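Local coordinates for hydrolase, putative (PDB 2B30), which probably acts as a metal-dependent phosphatase of the haloacid dehalogenase superfamily, though its substrate is unknown, at residues G36-F39 against K45-S48; E49-I54 against E81-K86; Y62-C67 against M87-M92; R70-I75 against I101-I106; L111-E116 against L221-Y226. One frame throughout, in Å; residues are numbered along the deposited sequence.

How the contacts relate
Contacts 1 to 4 lie in the sheet-and-helix core, and contact 5 lies where the chain crosses to and from the cap. Contact 1 lies close to the metal site, with the Phe-39 side chain about 8 Å from the bound calcium ion; Arg-70 of contact 4 and Lys-225 of contact 5 reach the site through salt bridges to Asp-35 and Asp-252. Contact 1 runs into contact 2 through Val-46 and Ile-51, their centres about 11 Å apart. Contact 2 hands over to contact 3 where the helix 81-87 ends. Contact 3, about 9 Å from contact 4 between centres, meets it through Ile-66 and Ile-75. Contact 4 reaches contact 5 by a backbone bond between neighbouring strands.

Contact 1. Residues G36-F39 against K45-S48; sequences GTLF and KVPS
Phe-39 lays its ring beside Lys-45 and Val-46. The side chain leaves the backbone with CG anti to N (chi1 -180°), which brings the ring end close to both residues. Its CB passes 4.1 Å from Val-46 CG2. CG lies 3.9 Å from Lys-45 O, an oxygen seated above one face and displaced toward the rim. CD1 then meets Val-46 CG2 at 3.8 Å, the methyl approaching obliquely. At CE1 the neighbour is Lys-45 CA, 3.5 Å away, and CZ at the tip sees the same carbon. Lys-45 CA thus sits over the ring face in a CH-pi contact, 4.0 Å from the Phe-39 centroid and 28° off the normal, while the extended lysine chain runs alongside the ring in the same direction. Next to it, Leu-38 CG packs on Val-46 CG1 at 3.8 Å.

The turn at 36-38, wider than an alpha-helix, directly follows the first core strand and is consistent with the squiggle of HAD phosphatases. Thr-37 OG1 bonds to Asp-33, a calcium ligand, and Arg-70 makes a cation-pi contact with the Phe-39 ring. The two segments themselves meet through carbon contacts and one CA-H...O approach, so their fit rests on shape and dispersion, with Val-46 wedged between Leu-38 and Phe-39 and the charged lysine end carried outward.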
# COMPACT_ATOMS: atom_id res chain seq x y z
N GLY A 36 -9.53 12.50 -15.65
CA GLY A 36 -10.01 11.22 -16.15
C GLY A 36 -11.25 10.72 -15.42
O GLY A 36 -11.89 9.78 -15.87
N THR A 37 -11.58 11.36 -14.30
CA THR A 37 -12.74 10.97 -13.50
C THR A 37 -13.68 12.17 -13.39
O THR A 37 -14.72 12.19 -14.01
CB THR A 37 -12.31 10.44 -12.10
OG1 THR A 37 -11.43 9.31 -12.25
CG2 THR A 37 -13.52 10.02 -11.28
N LEU A 38 -13.28 13.18 -12.62
CA LEU A 38 -14.09 14.38 -12.40
C LEU A 38 -13.81 15.46 -13.47
O LEU A 38 -14.73 16.09 -13.97
CB LEU A 38 -13.79 14.93 -11.00
CG LEU A 38 -14.74 15.96 -10.40
CD1 LEU A 38 -16.09 15.34 -10.07
CD2 LEU A 38 -14.13 16.57 -9.13
N PHE A 39 -12.53 15.65 -13.81
CA PHE A 39 -12.12 16.66 -14.78
C PHE A 39 -11.82 15.99 -16.12
O PHE A 39 -11.01 15.06 -16.17
CB PHE A 39 -10.86 17.35 -14.28
CG PHE A 39 -10.32 18.41 -15.19
CD1 PHE A 39 -10.57 19.76 -14.91
CD2 PHE A 39 -9.56 18.08 -16.30
CE1 PHE A 39 -10.07 20.75 -15.74
CE2 PHE A 39 -9.05 19.07 -17.13
CZ PHE A 39 -9.31 20.41 -16.85
N LYS A 45 -13.59 20.93 -18.84
CA LYS A 45 -13.16 21.03 -17.45
C LYS A 45 -13.94 20.03 -16.57
O LYS A 45 -13.87 18.81 -16.82
CB LYS A 45 -13.25 22.48 -16.97
CG LYS A 45 -12.38 23.42 -17.80
CD LYS A 45 -12.27 24.83 -17.23
CE LYS A 45 -11.43 25.71 -18.15
NZ LYS A 45 -11.09 27.05 -17.56
N VAL A 46 -14.67 20.53 -15.58
CA VAL A 46 -15.53 19.68 -14.75
C VAL A 46 -16.99 19.97 -15.10
O VAL A 46 -17.48 21.07 -14.83
CB VAL A 46 -15.32 19.94 -13.25
CG1 VAL A 46 -16.11 18.92 -12.42
CG2 VAL A 46 -13.84 19.87 -12.91
N PRO A 47 -17.68 18.97 -15.70
CA PRO A 47 -19.11 19.02 -16.03
C PRO A 47 -19.96 19.57 -14.92
O PRO A 47 -19.73 19.24 -13.76
CB PRO A 47 -19.46 17.56 -16.24
CG PRO A 47 -18.20 16.94 -16.74
CD PRO A 47 -17.08 17.69 -16.12
N SER A 48 -20.95 20.37 -15.26
CA SER A 48 -21.88 20.94 -14.28
C SER A 48 -22.63 19.90 -13.43
O SER A 48 -22.97 20.19 -12.27
CB SER A 48 -22.90 21.83 -15.01
OG SER A 48 -23.52 21.10 -16.04

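Contact 2. Residues E49-I54 against E81-K86; sequences ENIDAI and EENLKK
Ile-51 and Asn-83 mark where two helices come together, their CA atoms 6.8 Å apart, the axes of the two short segments 9.9 Å apart at closest approach and running 36° from parallel. Both helices belong to beta-alpha-beta crossovers of the Rossmann-like HAD core: helix 48-60 leads into strand 63-67, and helix 81-87 lies in the connection from strand 63-67 to the parallel strand 94-96. Ile-51 has the largest share of the contact. Its CG1, anti to the carbonyl carbon (chi1 -84°), lies against the Asn-83 amide, 3.5 Å from ND2, and CD1 continues along the same group. The two side chains cross at about a right angle, so an aliphatic branch rests on a polar one with no bond between them. The other branch, CG2, touches Lys-86 CD at 3.6 Å, where the extended lysine chain passes across it. Ile-51 is therefore shared, one branch for each neighbour on the facing helix.

Deeper in, Met-87 continues the interface against Ile-51 and Ile-54, and Lys-55 NZ bonds to the backbone O of Lys-86. Toward the outer side the contact turns polar: Lys-86 brings its ammonium group to the Asp-52 carboxylate in a long salt bridge, NZ standing 3.9 Å from OD1.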
# COMPACT_ATOMS: atom_id res chain seq x y z
N GLU A 49 -22.90 18.72 -13.99
CA GLU A 49 -23.58 17.65 -13.24
C GLU A 49 -22.72 17.20 -12.07
O GLU A 49 -23.24 16.90 -10.99
CB GLU A 49 -23.88 16.40 -14.09
CG GLU A 49 -24.37 16.67 -15.49
CD GLU A 49 -23.23 16.66 -16.50
OE1 GLU A 49 -22.67 15.57 -16.74
OE2 GLU A 49 -22.91 17.74 -17.05
N ASN A 50 -21.42 17.14 -12.29
CA ASN A 50 -20.50 16.75 -11.23
C ASN A 50 -20.47 17.80 -10.11
O ASN A 50 -20.46 17.45 -8.93
CB ASN A 50 -19.10 16.50 -11.78
CG ASN A 50 -19.01 15.21 -12.59
OD1 ASN A 50 -19.97 14.45 -12.70
ND2 ASN A 50 -17.83 14.97 -13.15
N ILE A 51 -20.48 19.08 -10.50
CA ILE A 51 -20.51 20.18 -9.53
C ILE A 51 -21.76 20.10 -8.64
O ILE A 51 -21.66 20.26 -7.43
CB ILE A 51 -20.39 21.56 -10.23
CG1 ILE A 51 -18.93 21.91 -10.48
CG2 ILE A 51 -20.96 22.67 -9.37
CD1 ILE A 51 -18.26 21.07 -11.51
N ASP A 52 -22.92 19.84 -9.23
CA ASP A 52 -24.15 19.67 -8.45
C ASP A 52 -24.07 18.45 -7.55
O ASP A 52 -24.57 18.45 -6.43
CB ASP A 52 -25.38 19.53 -9.36
CG ASP A 52 -25.69 20.80 -10.12
OD1 ASP A 52 -25.85 21.87 -9.48
OD2 ASP A 52 -25.77 20.73 -11.37
N ALA A 53 -23.45 17.39 -8.07
CA ALA A 53 -23.32 16.14 -7.33
C ALA A 53 -22.54 16.38 -6.05
O ALA A 53 -22.97 15.99 -4.96
CB ALA A 53 -22.62 15.08 -8.17
N ILE A 54 -21.40 17.05 -6.19
CA ILE A 54 -20.60 17.41 -5.05
C ILE A 54 -21.38 18.37 -4.15
O ILE A 54 -21.42 18.20 -2.93
CB ILE A 54 -19.26 18.00 -5.48
CG1 ILE A 54 -18.41 16.91 -6.16
CG2 ILE A 54 -18.51 18.58 -4.28
CD1 ILE A 54 -17.22 17.43 -6.93
N GLU A 81 -13.32 29.82 -9.21
CA GLU A 81 -13.95 30.41 -8.02
C GLU A 81 -15.48 30.21 -7.94
O GLU A 81 -16.02 30.00 -6.85
CB GLU A 81 -13.63 31.91 -7.92
N GLU A 82 -16.17 30.27 -9.08
CA GLU A 82 -17.63 30.20 -9.09
C GLU A 82 -18.15 28.83 -8.67
O GLU A 82 -19.08 28.73 -7.86
CB GLU A 82 -18.21 30.61 -10.45
CG GLU A 82 -19.75 30.65 -10.47
CD GLU A 82 -20.32 31.35 -11.68
OE1 GLU A 82 -19.89 31.04 -12.81
OE2 GLU A 82 -21.23 32.19 -11.51
N ASN A 83 -17.57 27.77 -9.24
CA ASN A 83 -17.91 26.39 -8.85
C ASN A 83 -17.65 26.09 -7.38
O ASN A 83 -18.43 25.39 -6.74
CB ASN A 83 -17.14 25.39 -9.71
CG ASN A 83 -17.76 25.20 -11.07
OD1 ASN A 83 -18.87 25.65 -11.34
ND2 ASN A 83 -17.05 24.48 -11.94
N LEU A 84 -16.55 26.63 -6.85
CA LEU A 84 -16.20 26.44 -5.45
C LEU A 84 -17.28 27.04 -4.54
O LEU A 84 -17.64 26.45 -3.52
CB LEU A 84 -14.83 27.06 -5.13
CG LEU A 84 -13.59 26.58 -5.92
CD1 LEU A 84 -12.33 27.16 -5.31
CD2 LEU A 84 -13.47 25.05 -6.00
N LYS A 85 -17.79 28.21 -4.93
CA LYS A 85 -18.89 28.85 -4.20
C LYS A 85 -20.14 28.00 -4.32
O LYS A 85 -20.81 27.72 -3.34
CB LYS A 85 -19.16 30.25 -4.76
CG LYS A 85 -18.17 31.34 -4.32
CD LYS A 85 -18.55 31.92 -2.97
CE LYS A 85 -17.94 33.29 -2.72
NZ LYS A 85 -18.42 33.86 -1.42
N LYS A 86 -20.43 27.58 -5.55
CA LYS A 86 -21.61 26.78 -5.86
C LYS A 86 -21.62 25.46 -5.07
O LYS A 86 -22.66 25.06 -4.55
CB LYS A 86 -21.66 26.51 -7.37
CG LYS A 86 -22.92 25.81 -7.87
CD LYS A 86 -22.90 25.74 -9.41
CE LYS A 86 -24.00 24.83 -9.97
NZ LYS A 86 -23.85 24.59 -11.44

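Contact 3. Residues Y62-C67 against M87-M92; sequences YMVSIC and MNFYGM
Phe-89 packs its ring against Val-64 and Ile-66 of strand 63-67, at the Schellman motif that ends helix 81-87. In that motif Asn-88 is the C-prime residue with positive phi, its N bonding back to Lys-85 O, while Phe-89 N reaches Leu-84 O. The chain is thereby turned off the helix and down toward the central mixed sheet of the HAD core.

The tight part is buried and mostly apolar, with one backbone carbonyl at the ring edge. With CG anti to its backbone N (chi1 -174°), Phe-89 thrusts the far end of its ring at the strand. CE1 lies 4.0 Å from Val-64 CG1. Val-64 O approaches the same CE1 to 3.4 Å near the ring plane, so the polarised C-H rim of the phenyl faces a carbonyl. On the other flank CE2 meets Ile-66 CD1 at 3.9 Å, the two side chains crossing at a slant. Ile-58 of helix 48-60 touches the ring too, placing it between helix and sheet; Ile-66 itself goes on to Ile-75 and Phe-79 of the helix 72-79.

The outer part is looser. Asn-88 is exposed and Tyr-90 partly so, and neither side chain touches the strand; Asn-88 OD1 lies in the plane of the Tyr-90 ring, at its edge. Met-92 turns its side chain from the strand. Behind the phenyl the loop folds back on itself, with Gly-91 N standing 3.5 Å above one face of the Phe-89 ring, offset toward the rim.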
# COMPACT_ATOMS: atom_id res chain seq x y z
N TYR A 62 -22.03 14.26 3.41
CA TYR A 62 -20.87 13.45 3.05
C TYR A 62 -19.60 14.29 3.10
O TYR A 62 -19.59 15.43 2.68
CB TYR A 62 -21.03 12.84 1.64
CG TYR A 62 -22.21 11.90 1.52
CD1 TYR A 62 -22.09 10.56 1.85
CD2 TYR A 62 -23.45 12.36 1.10
CE1 TYR A 62 -23.18 9.70 1.76
CE2 TYR A 62 -24.54 11.51 1.02
CZ TYR A 62 -24.40 10.18 1.35
OH TYR A 62 -25.49 9.35 1.26
N MET A 63 -18.53 13.70 3.64
CA MET A 63 -17.21 14.28 3.58
C MET A 63 -16.65 13.93 2.21
O MET A 63 -16.74 12.78 1.76
CB MET A 63 -16.29 13.72 4.66
CG MET A 63 -14.88 14.32 4.63
SD MET A 63 -13.93 14.11 6.15
CE MET A 63 -14.79 15.20 7.29
N VAL A 64 -16.08 14.93 1.56
CA VAL A 64 -15.61 14.77 0.20
C VAL A 64 -14.14 15.14 0.17
O VAL A 64 -13.73 16.17 0.71
CB VAL A 64 -16.41 15.68 -0.73
CG1 VAL A 64 -15.77 15.79 -2.11
CG2 VAL A 64 -17.84 15.17 -0.84
N SER A 65 -13.35 14.27 -0.44
CA SER A 65 -11.92 14.49 -0.60
C SER A 65 -11.50 14.09 -2.01
O SER A 65 -11.72 12.97 -2.46
CB SER A 65 -11.12 13.68 0.42
OG SER A 65 -9.74 13.71 0.08
N ILE A 66 -10.89 15.03 -2.71
CA ILE A 66 -10.36 14.74 -4.01
C ILE A 66 -8.96 14.19 -3.83
O ILE A 66 -8.14 14.75 -3.11
CB ILE A 66 -10.42 15.96 -4.90
CG1 ILE A 66 -11.89 16.20 -5.29
CG2 ILE A 66 -9.57 15.74 -6.14
CD1 ILE A 66 -12.16 17.51 -5.93
N CYS A 67 -8.69 13.06 -4.48
CA CYS A 67 -7.42 12.38 -4.37
C CYS A 67 -6.75 12.41 -5.74
O CYS A 67 -7.27 11.82 -6.70
CB CYS A 67 -7.66 10.95 -3.89
SG CYS A 67 -8.68 10.90 -2.36
N MET A 87 -20.48 24.78 -5.00
CA MET A 87 -20.38 23.52 -4.25
C MET A 87 -20.26 23.74 -2.75
O MET A 87 -20.68 22.87 -1.97
CB MET A 87 -19.14 22.73 -4.68
CG MET A 87 -19.14 22.27 -6.10
SD MET A 87 -17.67 21.32 -6.47
CE MET A 87 -16.38 22.55 -6.35
N ASN A 88 -19.69 24.88 -2.36
CA ASN A 88 -19.23 25.13 -1.00
C ASN A 88 -18.10 24.16 -0.64
O ASN A 88 -18.12 23.51 0.40
CB ASN A 88 -20.38 25.06 0.01
CG ASN A 88 -20.00 25.62 1.37
OD1 ASN A 88 -19.03 26.38 1.49
ND2 ASN A 88 -20.76 25.25 2.39
N PHE A 89 -17.13 24.07 -1.54
CA PHE A 89 -15.99 23.17 -1.42
C PHE A 89 -14.73 23.88 -1.91
O PHE A 89 -14.75 24.52 -2.97
CB PHE A 89 -16.24 21.92 -2.25
CG PHE A 89 -15.19 20.87 -2.07
CD1 PHE A 89 -15.11 20.16 -0.88
CD2 PHE A 89 -14.27 20.61 -3.08
CE1 PHE A 89 -14.14 19.19 -0.70
CE2 PHE A 89 -13.30 19.64 -2.92
CZ PHE A 89 -13.23 18.93 -1.73
N TYR A 90 -13.64 23.75 -1.15
CA TYR A 90 -12.40 24.49 -1.40
C TYR A 90 -11.19 23.57 -1.21
O TYR A 90 -10.13 23.99 -0.75
CB TYR A 90 -12.33 25.73 -0.48
CG TYR A 90 -13.57 26.61 -0.57
CD1 TYR A 90 -13.64 27.68 -1.47
CD2 TYR A 90 -14.70 26.33 0.19
CE1 TYR A 90 -14.80 28.46 -1.57
CE2 TYR A 90 -15.86 27.09 0.09
CZ TYR A 90 -15.90 28.15 -0.79
OH TYR A 90 -17.05 28.89 -0.86
N GLY A 91 -11.37 22.31 -1.58
CA GLY A 91 -10.29 21.33 -1.58
C GLY A 91 -9.87 20.82 -0.22
O GLY A 91 -8.79 20.25 -0.07
N MET A 92 -10.72 20.99 0.78
CA MET A 92 -10.41 20.54 2.12
C MET A 92 -11.58 19.75 2.69
O MET A 92 -12.68 20.26 2.81
CB MET A 92 -10.14 21.73 3.01
CG MET A 92 -9.06 22.63 2.49
SD MET A 92 -8.89 23.99 3.61
CE MET A 92 -10.39 24.93 3.29

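Contact 4. Residues R70-I75 against I101-I106; sequences RSKVGI and IVYDQI
Lys-72 starts out extended, with CG anti to its backbone N (chi1 180°), then bends at chi3 and chi4 (74° and 52°), folding its CD and CE against the Tyr-103 ring. Tyr-103 comes from the strand with its own CG anti to the carbonyl carbon, and the two side chains cross at about a right angle. The methylenes do the touching: CD is 3.9 Å from Tyr-103 CD2, and CE is 3.9 Å from Tyr-103 CE2, an oblique approach. The ammonium group lies farther off, Lys-72 NZ being 5.8 Å from the Tyr-103 ring centroid, at most a weak cation-pi attraction.

Lys-72 opens helix 72-79, which follows strand 63-67 in the HAD core, and Tyr-103 belongs to strand 101-103 of the same sheet, between strands 94-96 and 109-112. The helix is N-capped by Ser-71, whose OG accepts from Gly-74 N at 3.0 Å. Tyr-96 of strand 94-96 touches both Lys-72 and Tyr-103. Glu-142, in the turn between strands 136-140 and 143-147 of the second sheet, hydrogen-bonds to Tyr-103 OH through OE2 and to Val-73 N through OE1, tying the tyrosine hydroxyl and the first turn of the helix to one carboxylate.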
# COMPACT_ATOMS: atom_id res chain seq x y z
N ARG A 70 -2.36 16.16 -8.70
CA ARG A 70 -2.24 17.61 -8.74
C ARG A 70 -2.11 18.20 -7.35
O ARG A 70 -2.30 17.52 -6.34
CB ARG A 70 -3.43 18.21 -9.48
CG ARG A 70 -3.34 17.95 -10.97
CD ARG A 70 -4.67 18.02 -11.69
NE ARG A 70 -5.01 19.39 -12.05
CZ ARG A 70 -5.70 19.77 -13.13
NH1 ARG A 70 -6.16 18.89 -14.02
NH2 ARG A 70 -5.93 21.05 -13.33
N SER A 71 -1.77 19.49 -7.30
CA SER A 71 -1.70 20.23 -6.06
C SER A 71 -3.09 20.75 -5.76
O SER A 71 -3.96 20.68 -6.63
CB SER A 71 -0.73 21.40 -6.22
OG SER A 71 -1.24 22.35 -7.15
N LYS A 72 -3.31 21.27 -4.55
CA LYS A 72 -4.62 21.84 -4.17
C LYS A 72 -4.98 23.00 -5.08
O LYS A 72 -6.03 22.97 -5.72
CB LYS A 72 -4.67 22.30 -2.70
CG LYS A 72 -6.02 22.90 -2.27
CD LYS A 72 -6.18 23.02 -0.73
CE LYS A 72 -5.34 24.15 -0.13
NZ LYS A 72 -5.58 25.46 -0.81
N VAL A 73 -4.10 23.99 -5.14
CA VAL A 73 -4.33 25.19 -5.96
C VAL A 73 -4.50 24.82 -7.44
O VAL A 73 -5.21 25.50 -8.17
CB VAL A 73 -3.18 26.24 -5.82
CG1 VAL A 73 -3.09 26.76 -4.40
CG2 VAL A 73 -1.84 25.68 -6.26
N GLY A 74 -3.83 23.76 -7.88
CA GLY A 74 -4.01 23.27 -9.23
C GLY A 74 -5.45 22.86 -9.46
O GLY A 74 -6.03 23.16 -10.51
N ILE A 75 -6.02 22.19 -8.47
CA ILE A 75 -7.41 21.74 -8.53
C ILE A 75 -8.40 22.89 -8.37
O ILE A 75 -9.45 22.89 -9.03
CB ILE A 75 -7.66 20.61 -7.50
CG1 ILE A 75 -7.72 19.29 -8.25
CG2 ILE A 75 -8.94 20.80 -6.70
CD1 ILE A 75 -7.83 18.12 -7.37
N ILE A 101 0.97 15.19 0.03
CA ILE A 101 0.39 16.34 0.73
C ILE A 101 -1.07 16.06 1.08
O ILE A 101 -1.86 15.71 0.21
CB ILE A 101 0.50 17.66 -0.09
CG1 ILE A 101 1.96 18.03 -0.30
CG2 ILE A 101 -0.20 18.82 0.65
CD1 ILE A 101 2.16 19.19 -1.25
N VAL A 102 -1.41 16.24 2.35
CA VAL A 102 -2.77 15.94 2.84
C VAL A 102 -3.28 17.06 3.75
O VAL A 102 -2.59 17.45 4.69
CB VAL A 102 -2.80 14.62 3.62
CG1 VAL A 102 -4.21 14.29 4.07
CG2 VAL A 102 -2.23 13.49 2.79
N TYR A 103 -4.49 17.54 3.47
CA TYR A 103 -5.13 18.57 4.29
C TYR A 103 -6.39 18.03 4.95
O TYR A 103 -7.16 17.30 4.31
CB TYR A 103 -5.51 19.78 3.45
CG TYR A 103 -4.32 20.48 2.85
CD1 TYR A 103 -3.41 21.15 3.64
CD2 TYR A 103 -4.13 20.49 1.48
CE1 TYR A 103 -2.32 21.80 3.07
CE2 TYR A 103 -3.04 21.14 0.90
CZ TYR A 103 -2.15 21.79 1.71
OH TYR A 103 -1.09 22.41 1.13
N ASP A 104 -6.60 18.36 6.22
CA ASP A 104 -7.87 18.01 6.87
C ASP A 104 -8.92 19.04 6.47
O ASP A 104 -8.62 20.00 5.75
CB ASP A 104 -7.74 17.82 8.40
CG ASP A 104 -7.52 19.12 9.19
OD1 ASP A 104 -7.39 20.24 8.63
OD2 ASP A 104 -7.45 19.01 10.42
N GLN A 105 -10.16 18.82 6.91
CA GLN A 105 -11.28 19.67 6.52
C GLN A 105 -11.05 21.17 6.83
O GLN A 105 -11.53 22.04 6.11
CB GLN A 105 -12.54 19.18 7.22
CG GLN A 105 -13.82 19.84 6.82
CD GLN A 105 -14.99 18.98 7.19
OE1 GLN A 105 -15.08 18.49 8.31
NE2 GLN A 105 -15.89 18.77 6.23
N ILE A 106 -10.30 21.44 7.89
CA ILE A 106 -10.03 22.80 8.35
C ILE A 106 -8.79 23.42 7.67
O ILE A 106 -8.57 24.63 7.76
CB ILE A 106 -9.83 22.79 9.90
CG1 ILE A 106 -11.08 22.23 10.59
CG2 ILE A 106 -9.56 24.16 10.42
CD1 ILE A 106 -12.39 22.88 10.16

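Contact 5. Residues L111-E116 against L221-Y226; sequences LDETIE and LGHDKY
His-223 and Glu-113 bury more surface here than the other residues, and they meet ring against chain. Glu-113 puts its CB over one face of the imidazole, and CG beside it lies 3.6 Å from both His-223 NE2 and CE1. The bend of the glutamate at chi2 (-59°) turns the carboxylate back, its plane 44° from that of the ring. OE1 stays 4.0 Å from His-223 NE2, not a bond, and is taken instead by a salt bridge to Lys-220. From the strand, Leu-111 CD2 comes within 4.4 Å of His-223 CE1, an oblique apolar brush.

Glu-116 joins at a distance, through a water that donates to its OE1 (2.7 Å) and accepts from Leu-221 N (2.8 Å). The segment it ends leads from core strand 109-112 to helix 117-129, while residues 221-226 return from strand 216-220 to core helix 225-235; the contact thus pairs the two connections between the HAD core and its inserted cap. Asp-224 caps that helix, OD2 taking Tyr-226 N from above its carboxylate plane. Beyond it Lys-225 reaches Asp-252, consistent with the motif III lysine of the family, and Tyr-226 OH bonds to Gly-222 O of the second subunit. Around the pair, strand 101-103 flanks the edge strand 109-112 while helix 253-257 packs on the start of helix 225-235.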
# COMPACT_ATOMS: atom_id res chain seq x y z
N LEU A 111 0.30 16.09 6.24
CA LEU A 111 1.44 15.46 5.61
C LEU A 111 1.94 16.32 4.47
O LEU A 111 1.16 16.74 3.60
CB LEU A 111 1.03 14.09 5.05
CG LEU A 111 2.20 13.17 4.67
CD1 LEU A 111 2.97 12.68 5.91
CD2 LEU A 111 1.66 12.00 3.86
N ASP A 112 3.24 16.59 4.51
CA ASP A 112 3.96 17.24 3.42
C ASP A 112 5.26 16.47 3.24
O ASP A 112 6.28 16.83 3.84
CB ASP A 112 4.24 18.71 3.77
CG ASP A 112 4.88 19.49 2.60
OD1 ASP A 112 5.43 18.88 1.66
OD2 ASP A 112 4.83 20.74 2.64
N GLU A 113 5.24 15.41 2.44
CA GLU A 113 6.46 14.62 2.23
C GLU A 113 7.22 15.05 0.98
O GLU A 113 6.67 15.08 -0.11
CB GLU A 113 6.14 13.13 2.17
CG GLU A 113 5.73 12.55 3.53
CD GLU A 113 6.78 12.72 4.60
OE1 GLU A 113 7.82 12.03 4.53
OE2 GLU A 113 6.58 13.56 5.51
N THR A 114 8.50 15.38 1.16
CA THR A 114 9.38 15.72 0.04
C THR A 114 10.41 14.63 -0.19
O THR A 114 10.80 13.91 0.73
CB THR A 114 10.14 17.01 0.30
OG1 THR A 114 10.91 16.88 1.50
CG2 THR A 114 9.17 18.18 0.41
N ILE A 115 10.89 14.55 -1.43
CA ILE A 115 11.88 13.56 -1.80
C ILE A 115 13.10 13.73 -0.90
O ILE A 115 13.44 14.84 -0.52
CB ILE A 115 12.28 13.68 -3.29
CG1 ILE A 115 11.07 13.38 -4.19
CG2 ILE A 115 13.41 12.73 -3.62
CD1 ILE A 115 11.14 14.02 -5.54
N GLU A 116 13.72 12.62 -0.53
CA GLU A 116 14.93 12.64 0.27
C GLU A 116 16.02 13.40 -0.50
O GLU A 116 16.17 13.22 -1.71
CB GLU A 116 15.41 11.21 0.57
CG GLU A 116 14.51 10.42 1.52
CD GLU A 116 13.39 9.63 0.83
OE1 GLU A 116 13.10 9.86 -0.37
OE2 GLU A 116 12.79 8.76 1.51
N LEU A 221 9.34 7.73 -2.36
CA LEU A 221 9.08 6.29 -2.30
C LEU A 221 8.18 5.95 -1.13
O LEU A 221 8.25 6.58 -0.09
CB LEU A 221 10.40 5.52 -2.13
CG LEU A 221 10.32 3.98 -2.15
CD1 LEU A 221 10.00 3.48 -3.54
CD2 LEU A 221 11.61 3.36 -1.66
N GLY A 222 7.33 4.95 -1.31
CA GLY A 222 6.46 4.47 -0.23
C GLY A 222 5.17 5.24 -0.04
O GLY A 222 4.42 4.96 0.91
N HIS A 223 4.89 6.19 -0.93
CA HIS A 223 3.67 7.00 -0.87
C HIS A 223 2.81 6.84 -2.12
O HIS A 223 3.32 6.79 -3.23
CB HIS A 223 4.00 8.49 -0.67
CG HIS A 223 4.65 8.79 0.64
ND1 HIS A 223 3.94 8.87 1.81
CD2 HIS A 223 5.95 8.98 0.96
CE1 HIS A 223 4.77 9.11 2.81
NE2 HIS A 223 5.99 9.19 2.32
N ASP A 224 1.51 6.76 -1.91
CA ASP A 224 0.55 6.90 -3.00
C ASP A 224 -0.75 7.50 -2.44
O ASP A 224 -0.78 7.93 -1.28
CB ASP A 224 0.31 5.56 -3.68
CG ASP A 224 -0.47 4.62 -2.82
OD1 ASP A 224 0.07 4.23 -1.75
OD2 ASP A 224 -1.62 4.29 -3.19
N LYS A 225 -1.79 7.57 -3.26
CA LYS A 225 -3.08 8.10 -2.81
C LYS A 225 -3.60 7.33 -1.60
O LYS A 225 -4.07 7.94 -0.64
CB LYS A 225 -4.11 8.08 -3.95
CG LYS A 225 -3.86 9.12 -5.04
CD LYS A 225 -5.01 9.15 -6.06
CE LYS A 225 -4.58 9.79 -7.38
NZ LYS A 225 -5.75 10.12 -8.25
N TYR A 226 -3.48 6.00 -1.63
CA TYR A 226 -3.97 5.15 -0.53
C TYR A 226 -3.33 5.47 0.85
O TYR A 226 -4.04 5.57 1.85
CB TYR A 226 -3.80 3.66 -0.87
CG TYR A 226 -4.35 2.72 0.20
CD1 TYR A 226 -5.70 2.74 0.53
CD2 TYR A 226 -3.53 1.79 0.85
CE1 TYR A 226 -6.22 1.88 1.50
CE2 TYR A 226 -4.04 0.91 1.83
CZ TYR A 226 -5.38 0.97 2.15
OH TYR A 226 -5.91 0.14 3.10
O HOH W 1 11.87 8.79 -2.58